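Local atomic coordinates of protein (glyceraldehyde 3-phosphate dehydrogenase) (Sulfolobus solfataricus, PDB entry 1B7G), a protein that catalyses the phosphorylating oxidation of D-glyceraldehyde 3-phosphate in glycolysis, using NADP in marked preference to NAD. Residues I148-K153 / L237-N242; Q101-F106 / R313-L318; C139-L144 / A194-S199; I164-A169 / V183-T188. The protein carries 1 engineered substitution. All coordinates share one frame; numbering follows the deposited sequence.

Interaction 1: residues I148-K153 / L237-N242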
# COMPACT_ATOMS: atom_id res chain seq x y z
N ILE A 148 -13.69 24.18 -4.28
CA ILE A 148 -14.42 25.46 -4.30
C ILE A 148 -13.54 26.64 -4.72
O ILE A 148 -13.91 27.43 -5.61
CB ILE A 148 -15.03 25.77 -2.92
CG1 ILE A 148 -16.05 24.75 -2.41
CG2 ILE A 148 -15.68 27.16 -2.98
CD1 ILE A 148 -16.36 24.91 -0.93
N CYS A 149 -12.34 26.79 -4.16
CA CYS A 149 -11.47 27.92 -4.59
C CYS A 149 -11.00 27.78 -6.02
O CYS A 149 -11.08 28.76 -6.80
CB CYS A 149 -10.35 28.16 -3.61
SG CYS A 149 -10.87 28.56 -1.96
N THR A 150 -10.84 26.57 -6.55
CA THR A 150 -10.56 26.38 -7.96
C THR A 150 -11.77 26.67 -8.85
O THR A 150 -11.58 27.36 -9.89
CB THR A 150 -10.07 24.95 -8.28
OG1 THR A 150 -8.93 24.69 -7.45
CG2 THR A 150 -9.76 24.76 -9.75
N VAL A 151 -12.96 26.18 -8.55
CA VAL A 151 -14.14 26.39 -9.40
C VAL A 151 -14.52 27.87 -9.48
O VAL A 151 -14.99 28.35 -10.52
CB VAL A 151 -15.35 25.55 -8.96
CG1 VAL A 151 -16.65 25.98 -9.63
CG2 VAL A 151 -15.11 24.05 -9.32
N ASN A 152 -14.32 28.58 -8.40
CA ASN A 152 -14.53 29.97 -8.15
C ASN A 152 -13.79 30.84 -9.16
O ASN A 152 -14.31 31.88 -9.53
CB ASN A 152 -14.17 30.35 -6.70
CG ASN A 152 -14.74 31.66 -6.23
OD1 ASN A 152 -15.94 31.85 -5.96
ND2 ASN A 152 -13.85 32.64 -6.07
N LYS A 153 -12.71 30.36 -9.75
CA LYS A 153 -12.04 31.06 -10.83
C LYS A 153 -12.88 31.10 -12.11
O LYS A 153 -12.67 31.95 -12.99
CB LYS A 153 -10.71 30.39 -11.14
CG LYS A 153 -9.70 30.46 -10.01
CD LYS A 153 -8.34 29.87 -10.45
CE LYS A 153 -7.45 29.64 -9.24
NZ LYS A 153 -6.00 29.68 -9.55
N LEU A 237 -14.07 22.01 -16.58
CA LEU A 237 -13.21 20.89 -16.87
C LEU A 237 -11.79 21.38 -17.07
O LEU A 237 -10.84 20.80 -16.54
CB LEU A 237 -13.70 20.14 -18.13
CG LEU A 237 -12.82 18.95 -18.55
CD1 LEU A 237 -12.72 17.95 -17.41
CD2 LEU A 237 -13.35 18.26 -19.80
N SER A 238 -11.67 22.51 -17.80
CA SER A 238 -10.30 23.03 -18.01
C SER A 238 -9.67 23.49 -16.74
O SER A 238 -8.47 23.19 -16.53
CB SER A 238 -10.32 24.10 -19.11
OG SER A 238 -9.28 25.03 -18.89
N VAL A 239 -10.36 24.10 -15.75
CA VAL A 239 -9.62 24.46 -14.55
C VAL A 239 -9.32 23.19 -13.74
O VAL A 239 -8.26 23.04 -13.14
CB VAL A 239 -10.22 25.47 -13.58
CG1 VAL A 239 -10.13 26.89 -14.11
CG2 VAL A 239 -11.65 25.16 -13.18
N LEU A 240 -10.30 22.28 -13.72
CA LEU A 240 -10.11 21.06 -12.91
C LEU A 240 -8.98 20.22 -13.44
O LEU A 240 -8.32 19.53 -12.67
CB LEU A 240 -11.44 20.27 -12.81
CG LEU A 240 -12.54 20.94 -12.02
CD1 LEU A 240 -13.82 20.09 -11.93
CD2 LEU A 240 -12.09 21.32 -10.61
N GLU A 241 -8.70 20.28 -14.74
CA GLU A 241 -7.63 19.56 -15.38
C GLU A 241 -6.26 20.22 -15.29
O GLU A 241 -5.27 19.58 -15.63
CB GLU A 241 -7.97 19.37 -16.88
CG GLU A 241 -7.20 18.22 -17.51
CD GLU A 241 -7.68 17.91 -18.93
OE1 GLU A 241 -8.81 18.32 -19.26
OE2 GLU A 241 -6.92 17.25 -19.68
N ASN A 242 -6.15 21.42 -14.75
CA ASN A 242 -4.91 22.18 -14.71
C ASN A 242 -4.60 22.80 -13.37
O ASN A 242 -4.14 23.95 -13.25
CB ASN A 242 -5.04 23.32 -15.77
CG ASN A 242 -4.86 22.72 -17.15
OD1 ASN A 242 -3.71 22.38 -17.45
ND2 ASN A 242 -5.94 22.53 -17.90

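Interaction 2: residues Q101-F106 / R313-L318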
# COMPACT_ATOMS: atom_id res chain seq x y z
N GLN A 101 7.23 30.20 23.55
CA GLN A 101 7.31 31.13 22.44
C GLN A 101 7.63 30.51 21.10
O GLN A 101 8.50 30.98 20.35
CB GLN A 101 8.30 32.25 22.82
CG GLN A 101 7.89 32.99 24.11
CD GLN A 101 9.00 33.90 24.61
OE1 GLN A 101 9.89 34.29 23.85
NE2 GLN A 101 8.96 34.25 25.89
N ARG A 102 6.87 29.47 20.68
CA ARG A 102 7.13 28.85 19.37
C ARG A 102 5.87 28.83 18.51
O ARG A 102 4.82 28.49 19.04
CB ARG A 102 7.64 27.42 19.58
CG ARG A 102 9.00 27.35 20.27
CD ARG A 102 10.12 27.78 19.35
NE ARG A 102 11.43 27.66 19.96
CZ ARG A 102 12.10 28.62 20.59
NH1 ARG A 102 11.61 29.84 20.72
NH2 ARG A 102 13.30 28.35 21.10
N ASN A 103 5.98 29.22 17.24
CA ASN A 103 4.88 29.18 16.30
C ASN A 103 4.43 27.71 16.14
O ASN A 103 5.24 26.82 16.38
CB ASN A 103 5.29 29.72 14.93
CG ASN A 103 5.42 31.22 14.84
OD1 ASN A 103 5.35 31.93 15.84
ND2 ASN A 103 5.58 31.76 13.63
N ALA A 104 3.14 27.51 15.79
CA ALA A 104 2.66 26.13 15.64
C ALA A 104 1.54 25.97 14.59
O ALA A 104 0.71 26.85 14.42
CB ALA A 104 2.21 25.56 16.94
N ILE A 105 1.57 24.81 13.94
CA ILE A 105 0.57 24.45 12.92
C ILE A 105 -0.32 23.34 13.51
O ILE A 105 0.25 22.31 13.95
CB ILE A 105 1.21 23.88 11.65
CG1 ILE A 105 2.39 24.71 11.11
CG2 ILE A 105 0.15 23.73 10.56
CD1 ILE A 105 2.05 26.13 10.77
N PHE A 106 -1.64 23.53 13.52
CA PHE A 106 -2.47 22.45 14.11
C PHE A 106 -3.31 21.75 13.06
O PHE A 106 -3.45 22.24 11.94
CB PHE A 106 -3.33 22.92 15.26
CG PHE A 106 -2.71 23.55 16.46
CD1 PHE A 106 -2.43 24.92 16.46
CD2 PHE A 106 -2.44 22.84 17.60
CE1 PHE A 106 -1.91 25.52 17.58
CE2 PHE A 106 -1.88 23.42 18.71
CZ PHE A 106 -1.64 24.78 18.70
N ARG A 313 5.53 27.75 5.79
CA ARG A 313 6.03 28.89 5.04
C ARG A 313 5.22 30.14 5.28
O ARG A 313 5.82 31.22 5.45
CB ARG A 313 6.16 28.55 3.55
CG ARG A 313 7.15 27.42 3.33
CD ARG A 313 8.03 27.65 2.10
NE ARG A 313 8.92 26.50 1.90
CZ ARG A 313 8.57 25.37 1.29
NH1 ARG A 313 7.34 25.19 0.77
NH2 ARG A 313 9.50 24.42 1.21
N ALA A 314 3.87 30.05 5.35
CA ALA A 314 3.05 31.20 5.64
C ALA A 314 3.33 31.79 7.02
O ALA A 314 3.61 32.98 7.20
CB ALA A 314 1.56 30.87 5.56
N SER A 315 3.23 30.96 8.04
CA SER A 315 3.46 31.36 9.41
C SER A 315 4.81 32.08 9.57
O SER A 315 4.88 33.09 10.25
CB SER A 315 3.49 30.12 10.29
OG SER A 315 3.54 30.37 11.66
N MET A 316 5.86 31.51 8.97
CA MET A 316 7.21 32.05 9.13
C MET A 316 7.56 33.07 8.06
O MET A 316 8.70 33.50 7.99
CB MET A 316 8.24 30.92 9.06
CG MET A 316 8.04 29.79 10.03
SD MET A 316 8.24 30.30 11.74
CE MET A 316 10.03 30.54 11.77
N LYS A 317 6.61 33.43 7.22
CA LYS A 317 6.78 34.45 6.19
C LYS A 317 8.02 34.16 5.34
O LYS A 317 8.83 35.05 5.06
CB LYS A 317 6.89 35.81 6.88
CG LYS A 317 5.72 36.12 7.82
CD LYS A 317 5.96 37.37 8.66
CE LYS A 317 6.94 37.11 9.80
NZ LYS A 317 7.15 38.36 10.62
N LEU A 318 8.16 32.91 4.88
CA LEU A 318 9.37 32.53 4.14
C LEU A 318 9.38 32.94 2.70
O LEU A 318 10.46 33.18 2.16
CB LEU A 318 9.60 31.02 4.24
CG LEU A 318 9.79 30.45 5.63
CD1 LEU A 318 10.03 28.94 5.58
CD2 LEU A 318 10.94 31.12 6.39
O HOH W 1 6.14 34.27 12.29

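Interaction 3: residues C139-L144 / A194-S199. With SO4 (sulfate ion), chain C; SO4 (sulfate ion), chain H.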
# COMPACT_ATOMS: atom_id res chain seq x y z
N CYS A 139 -9.04 16.78 6.62
CA CYS A 139 -8.87 16.18 5.32
C CYS A 139 -10.06 16.45 4.37
O CYS A 139 -9.88 16.77 3.21
CB CYS A 139 -8.76 14.63 5.51
SG CYS A 139 -7.41 14.19 6.67
N ASN A 140 -11.30 16.25 4.86
CA ASN A 140 -12.43 16.46 3.93
C ASN A 140 -12.71 17.94 3.78
O ASN A 140 -13.15 18.36 2.71
CB ASN A 140 -13.66 15.67 4.42
CG ASN A 140 -13.48 14.19 4.09
OD1 ASN A 140 -13.10 13.84 2.97
ND2 ASN A 140 -13.74 13.31 5.03
N THR A 141 -12.37 18.76 4.79
CA THR A 141 -12.59 20.21 4.62
C THR A 141 -11.63 20.72 3.55
O THR A 141 -11.95 21.55 2.70
CB THR A 141 -12.37 20.97 5.93
OG1 THR A 141 -13.15 20.38 6.98
CG2 THR A 141 -12.80 22.43 5.78
N THR A 142 -10.38 20.21 3.63
CA THR A 142 -9.38 20.58 2.62
C THR A 142 -9.84 20.27 1.22
O THR A 142 -9.64 21.06 0.29
CB THR A 142 -8.04 19.90 2.89
OG1 THR A 142 -7.51 20.32 4.16
CG2 THR A 142 -7.00 20.25 1.83
N ALA A 143 -10.40 19.05 1.00
CA ALA A 143 -10.78 18.67 -0.35
C ALA A 143 -11.92 19.58 -0.85
O ALA A 143 -11.88 19.99 -2.00
CB ALA A 143 -11.20 17.19 -0.38
N LEU A 144 -12.82 19.96 0.04
CA LEU A 144 -13.92 20.87 -0.37
C LEU A 144 -13.36 22.27 -0.73
O LEU A 144 -13.75 22.85 -1.72
CB LEU A 144 -14.90 20.97 0.78
CG LEU A 144 -15.97 19.87 1.00
CD1 LEU A 144 -16.44 19.95 2.44
CD2 LEU A 144 -17.14 20.07 0.04
N ALA A 194 -19.11 22.12 7.10
CA ALA A 194 -19.58 23.41 6.60
C ALA A 194 -19.00 24.58 7.38
O ALA A 194 -18.39 25.46 6.79
CB ALA A 194 -21.11 23.44 6.54
N LYS A 195 -19.06 24.52 8.69
CA LYS A 195 -18.43 25.49 9.55
C LYS A 195 -16.92 25.56 9.26
O LYS A 195 -16.40 26.65 9.12
CB LYS A 195 -18.65 25.10 11.01
CG LYS A 195 -18.25 26.17 11.99
CD LYS A 195 -18.31 25.72 13.45
CE LYS A 195 -18.33 26.99 14.31
NZ LYS A 195 -18.06 26.75 15.75
N ASP A 196 -16.27 24.41 9.11
CA ASP A 196 -14.83 24.42 8.82
C ASP A 196 -14.54 25.08 7.50
O ASP A 196 -13.60 25.90 7.49
CB ASP A 196 -14.19 23.05 8.99
CG ASP A 196 -14.28 22.57 10.43
OD1 ASP A 196 -14.68 23.41 11.27
OD2 ASP A 196 -14.07 21.39 10.74
N VAL A 197 -15.32 24.87 6.46
CA VAL A 197 -15.12 25.58 5.19
C VAL A 197 -15.26 27.10 5.40
O VAL A 197 -14.51 27.95 4.85
CB VAL A 197 -16.10 25.07 4.15
CG1 VAL A 197 -16.27 25.95 2.90
CG2 VAL A 197 -15.77 23.66 3.61
N ASN A 198 -16.28 27.48 6.18
CA ASN A 198 -16.56 28.87 6.50
C ASN A 198 -15.50 29.53 7.37
O ASN A 198 -15.41 30.76 7.44
CB ASN A 198 -17.91 28.95 7.25
CG ASN A 198 -19.11 28.99 6.32
OD1 ASN A 198 -20.18 28.53 6.72
ND2 ASN A 198 -18.96 29.57 5.16
N SER A 199 -14.64 28.77 8.04
CA SER A 199 -13.52 29.33 8.79
C SER A 199 -12.45 29.84 7.81
O SER A 199 -11.52 30.55 8.19
CB SER A 199 -12.88 28.23 9.65
OG SER A 199 -12.08 27.36 8.83
S SO4 C . -13.00 14.90 8.35
O1 SO4 C . -12.62 14.06 9.48
O2 SO4 C . -14.26 14.27 7.66
O3 SO4 C . -12.03 15.06 7.27
O4 SO4 C . -13.35 16.20 8.93
S SO4 H . -15.08 25.12 16.34
O1 SO4 H . -15.39 26.45 17.00
O2 SO4 H . -14.83 24.11 17.42
O3 SO4 H . -13.92 25.23 15.43
O4 SO4 H . -16.32 24.73 15.57

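Interaction 4: residues I164-A169 / V183-T188. With SO4 (sulfate ion), chain D; SO4 (sulfate ion), chain C.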
# COMPACT_ATOMS: atom_id res chain seq x y z
N ILE A 164 -20.75 13.73 2.29
CA ILE A 164 -19.47 13.10 2.54
C ILE A 164 -19.60 11.68 3.10
O ILE A 164 -20.10 11.45 4.19
CB ILE A 164 -18.62 13.95 3.51
CG1 ILE A 164 -18.37 15.36 2.91
CG2 ILE A 164 -17.24 13.32 3.73
CD1 ILE A 164 -17.92 16.33 3.99
N VAL A 165 -19.08 10.73 2.33
CA VAL A 165 -19.03 9.34 2.76
C VAL A 165 -17.64 9.07 3.38
O VAL A 165 -16.69 9.02 2.62
CB VAL A 165 -19.26 8.41 1.57
CG1 VAL A 165 -19.08 6.93 1.99
CG2 VAL A 165 -20.62 8.69 0.95
N ARG A 166 -17.57 8.97 4.69
CA ARG A 166 -16.24 8.82 5.33
C ARG A 166 -15.81 7.37 5.49
O ARG A 166 -16.62 6.50 5.87
CB ARG A 166 -16.25 9.53 6.68
CG ARG A 166 -16.84 10.90 6.75
CD ARG A 166 -16.67 11.71 8.02
NE ARG A 166 -15.29 11.76 8.50
CZ ARG A 166 -14.73 10.93 9.36
NH1 ARG A 166 -15.45 9.95 9.93
NH2 ARG A 166 -13.44 11.06 9.67
N ARG A 167 -14.53 7.10 5.23
CA ARG A 167 -13.98 5.77 5.56
C ARG A 167 -14.00 5.66 7.06
O ARG A 167 -13.87 6.69 7.76
CB ARG A 167 -12.57 5.64 4.92
CG ARG A 167 -11.54 6.62 5.57
CD ARG A 167 -10.83 5.87 6.68
NE ARG A 167 -9.81 6.56 7.44
CZ ARG A 167 -10.05 7.40 8.44
NH1 ARG A 167 -11.31 7.70 8.79
NH2 ARG A 167 -9.04 7.97 9.10
N ALA A 168 -14.28 4.50 7.64
CA ALA A 168 -14.39 4.29 9.06
C ALA A 168 -13.10 4.52 9.86
O ALA A 168 -13.10 5.16 10.93
CB ALA A 168 -14.82 2.80 9.31
N ALA A 169 -12.02 3.92 9.40
CA ALA A 169 -10.75 3.96 10.12
C ALA A 169 -9.62 3.63 9.14
O ALA A 169 -9.88 3.09 8.07
CB ALA A 169 -10.78 2.88 11.22
N VAL A 183 -23.12 4.54 9.30
CA VAL A 183 -23.30 5.20 10.60
C VAL A 183 -23.39 6.72 10.39
O VAL A 183 -22.35 7.33 10.11
CB VAL A 183 -22.16 4.84 11.56
CG1 VAL A 183 -22.45 5.38 12.97
CG2 VAL A 183 -21.79 3.33 11.74
N PRO A 184 -24.57 7.31 10.49
CA PRO A 184 -24.69 8.77 10.37
C PRO A 184 -23.57 9.42 11.15
O PRO A 184 -23.30 9.09 12.33
CB PRO A 184 -26.10 9.03 10.87
CG PRO A 184 -26.86 7.76 10.50
CD PRO A 184 -25.86 6.65 10.83
N ASP A 185 -22.88 10.40 10.54
CA ASP A 185 -21.74 10.98 11.28
C ASP A 185 -21.61 12.48 11.16
O ASP A 185 -20.74 12.99 10.43
CB ASP A 185 -20.48 10.27 10.73
CG ASP A 185 -19.22 10.65 11.50
OD1 ASP A 185 -19.26 10.91 12.69
OD2 ASP A 185 -18.16 10.72 10.84
N PRO A 186 -22.43 13.22 11.85
CA PRO A 186 -23.47 12.70 12.72
C PRO A 186 -24.84 12.64 12.04
O PRO A 186 -24.97 12.83 10.83
CB PRO A 186 -23.54 13.83 13.78
CG PRO A 186 -23.39 15.07 12.93
CD PRO A 186 -22.42 14.71 11.84
N ALA A 187 -25.87 12.32 12.83
CA ALA A 187 -27.21 12.34 12.21
C ALA A 187 -27.74 13.75 12.06
O ALA A 187 -28.67 13.93 11.27
CB ALA A 187 -28.15 11.45 12.98
N THR A 188 -27.19 14.75 12.73
CA THR A 188 -27.69 16.13 12.62
C THR A 188 -27.10 16.83 11.42
O THR A 188 -26.07 16.42 10.87
CB THR A 188 -27.37 16.89 13.93
OG1 THR A 188 -25.99 16.68 14.20
CG2 THR A 188 -28.13 16.31 15.12
S SO4 D . -10.79 9.68 11.84
O1 SO4 D . -9.54 8.85 12.05
O2 SO4 D . -11.74 8.93 10.99
O3 SO4 D . -10.31 10.91 11.11
O4 SO4 D . -11.39 10.01 13.15
S SO4 C . -13.00 14.90 8.35
O1 SO4 C . -12.62 14.06 9.48
O2 SO4 C . -14.26 14.27 7.66
O3 SO4 C . -12.03 15.06 7.27
O4 SO4 C . -13.35 16.20 8.93

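Interaction 1: residues I148-K153 / L237-N242
Val239 meets Thr150 across two helices whose short segments run largely antiparallel, their N-to-C directions 133° apart and their axes 9.5 Å from each other at closest. The first residue of the second segment, Leu237, packs on Leu248 and Ile285 and does not touch the first helix. At Val239 the helices come together. The methyl CG2 of Thr150 lies 3.9 Å from Val239 CB and equally 3.9 Å from Val239 CG2, and the two beta-branched side chains lie alongside each other, pointing opposite ways. Thr150 offers its methyl because CG2 stands anti to the backbone N (chi1 of OG1 -55°), while OG1 folds back to the carbonyl oxygen of Arg146 one turn earlier, which satisfies the hydroxyl inside a buried interface. Both helices belong to the C-terminal domain of glyceraldehyde-3-phosphate dehydrogenase, and strands 157-167, 246-249 and 278-288 of its mixed sheet supply neighbours to this packing. Leu240 comes next: its CD2 branch reaches Thr150 CG2 at 4.2 Å and Val151 CG2 at 4.3 Å, with Ile280 and Ile285 also touching its side chain. At the helix end, Asn242 donates from ND2 to Ser238 O at 3.0 Å, the acceptor lying nearly in its amide plane.

Interaction 2: residues Q101-F106 / R313-L318
Asn103 faces Ser315 where a strand of the Rossmann-type sheet passes the last turn of a helix. Asn103 CB lies 3.8 Å from Ser315 OG, a van der Waals contact. CG, anti to the carbonyl carbon (chi1 -76°), is itself 3.8 Å from Ser315 OG and carries the amide toward the helix; the rotation about CB-CG (chi2 9°) then puts ND2 on the side of Ser315 and Met316. ND2 has three neighbours: Ser315 OG, Met316 SD and a water. It makes a weak hydrogen bond to Ser315 OG at 3.2 Å, bent to an N-H...O angle of 121°, and it lies 3.6 Å from the sulfur SD of Met316, whose bent side chain crosses that of Asn103 obliquely. The water gives a shorter link: it accepts from Asn103 ND2 at 2.9 Å and donates to Ser315 O at 2.7 Å. The stronger polar partner of Ser315 OG is the carbonyl oxygen of Lys131. Further along the strand, Ile105 CD1 approaches Ser315 CB at 4.3 Å. Lys317, with positive phi, closes the helix in a Schellman motif, Leu318 N bonding to Arg313 O and Lys317 N to Ala314 O. Strand 103-106 lies between strands 80-83 and 133-136 in the parallel sheet of the nucleotide-binding domain, and helix 304-315 packs on it, with Asn308, Ala311 and Ile312 against Ile105 and Ser315 touching Ile80 and Ile134.

Interaction 3: residues C139-L144 / A194-S199
Helix 139-152 opens at the active site, with the probable nucleophile Cys139 in its first turn, and helix 193-198 crosses it at -57° next to that site. Thr141 makes most of the contact from its helix. With OG1 beside the backbone N (chi1 -53°) and CG2 anti to it, both branches face the second helix: OG1 comes within 3.5 Å of Asp196 CB, while CG2 lies 3.6 Å from Val197 N and 3.9 Å from Val197 CG2. That valine methyl also meets Leu144 CD1, the two side chains crossing at about a right angle. The polar ends turn elsewhere: Thr141 OG1 bonds with Ser138 OG, and Asp196 OD2 with His192 ND1; Ser138 and His192 belong to the inorganic phosphate site. A sulfate marks this site. Asn140 grips it through the backbone N to O3 at 2.8 Å and through ND2 to O2 at 2.8 Å, the latter nearly straight at 168°; OD1 bonds to His221 NE2, which fixes which way round the amide sits. With an alanine in place of Asn140, the sulfate would probably be held less firmly and His221 NE2 left without this acceptor. The helix dipole is likely to favour phosphate binding here, while largely apolar packing joins the two helices beside it.

Interaction 4: residues I164-A169 / V183-T188
Arg166, on inner strand 157-167 of the mixed sheet of the C-terminal domain, forms a salt bridge with Asp185, just after edge strand 183-184, in the anion-binding region of the active site. The close side belongs to the arginine. Its NE donates to O2 of one sulfate at 2.8 Å, and NH2 donates both to O1 of that sulfate and to O2 of a second. Both anions sit at the edge of the guanidinium, near its plane, in sites assigned to inorganic phosphate and to the substrate phosphate. Arg167 holds the second sulfate more closely, with NH1 2.6 Å from the same O2. Bending at chi3 (50°) turns the head of Arg166 to serve both anions. With a leucine in place of Arg166, Asp185 would probably lack this cationic mate, and both sulfates are likely to be held less firmly. The looser side is the loop after strand 183-184: it touches the other segment through Asp185 alone, and Pro186, Ala187 and Thr188 after it lie on the surface of the molecule. Here the carboxylate comes obliquely, its plane 61° from that of the guanidinium. Asp185 OD2 lies 3.0 Å from Arg166 NH1, but the N-H...O angle is just 127°, a weak bond, and Arg166 CD is nearly as close to that oxygen at 3.3 Å.

Interactions 1 and 3 are buried helix pairs that share helix 139-152, one near each end, and they touch where Ile148 CD1 meets Val197 CG1. Methyl groups do much of the joining in both, yet interaction 3 also borders the active site. Interaction 4, at the surface, relies on charge instead. It meets interaction 3 through Asn140, which packs on Ile164 and Arg166, and through Leu144, which packs on Ile164; residues of both bind the same sulfate. Interaction 2 stands apart, partly buried in the nucleotide-binding domain, joined by a weak amide-hydroxyl bond and a bridging water; its centre is about 32 Å from that of interaction 4, across the chain's centre. Along the sequence it encloses the other three.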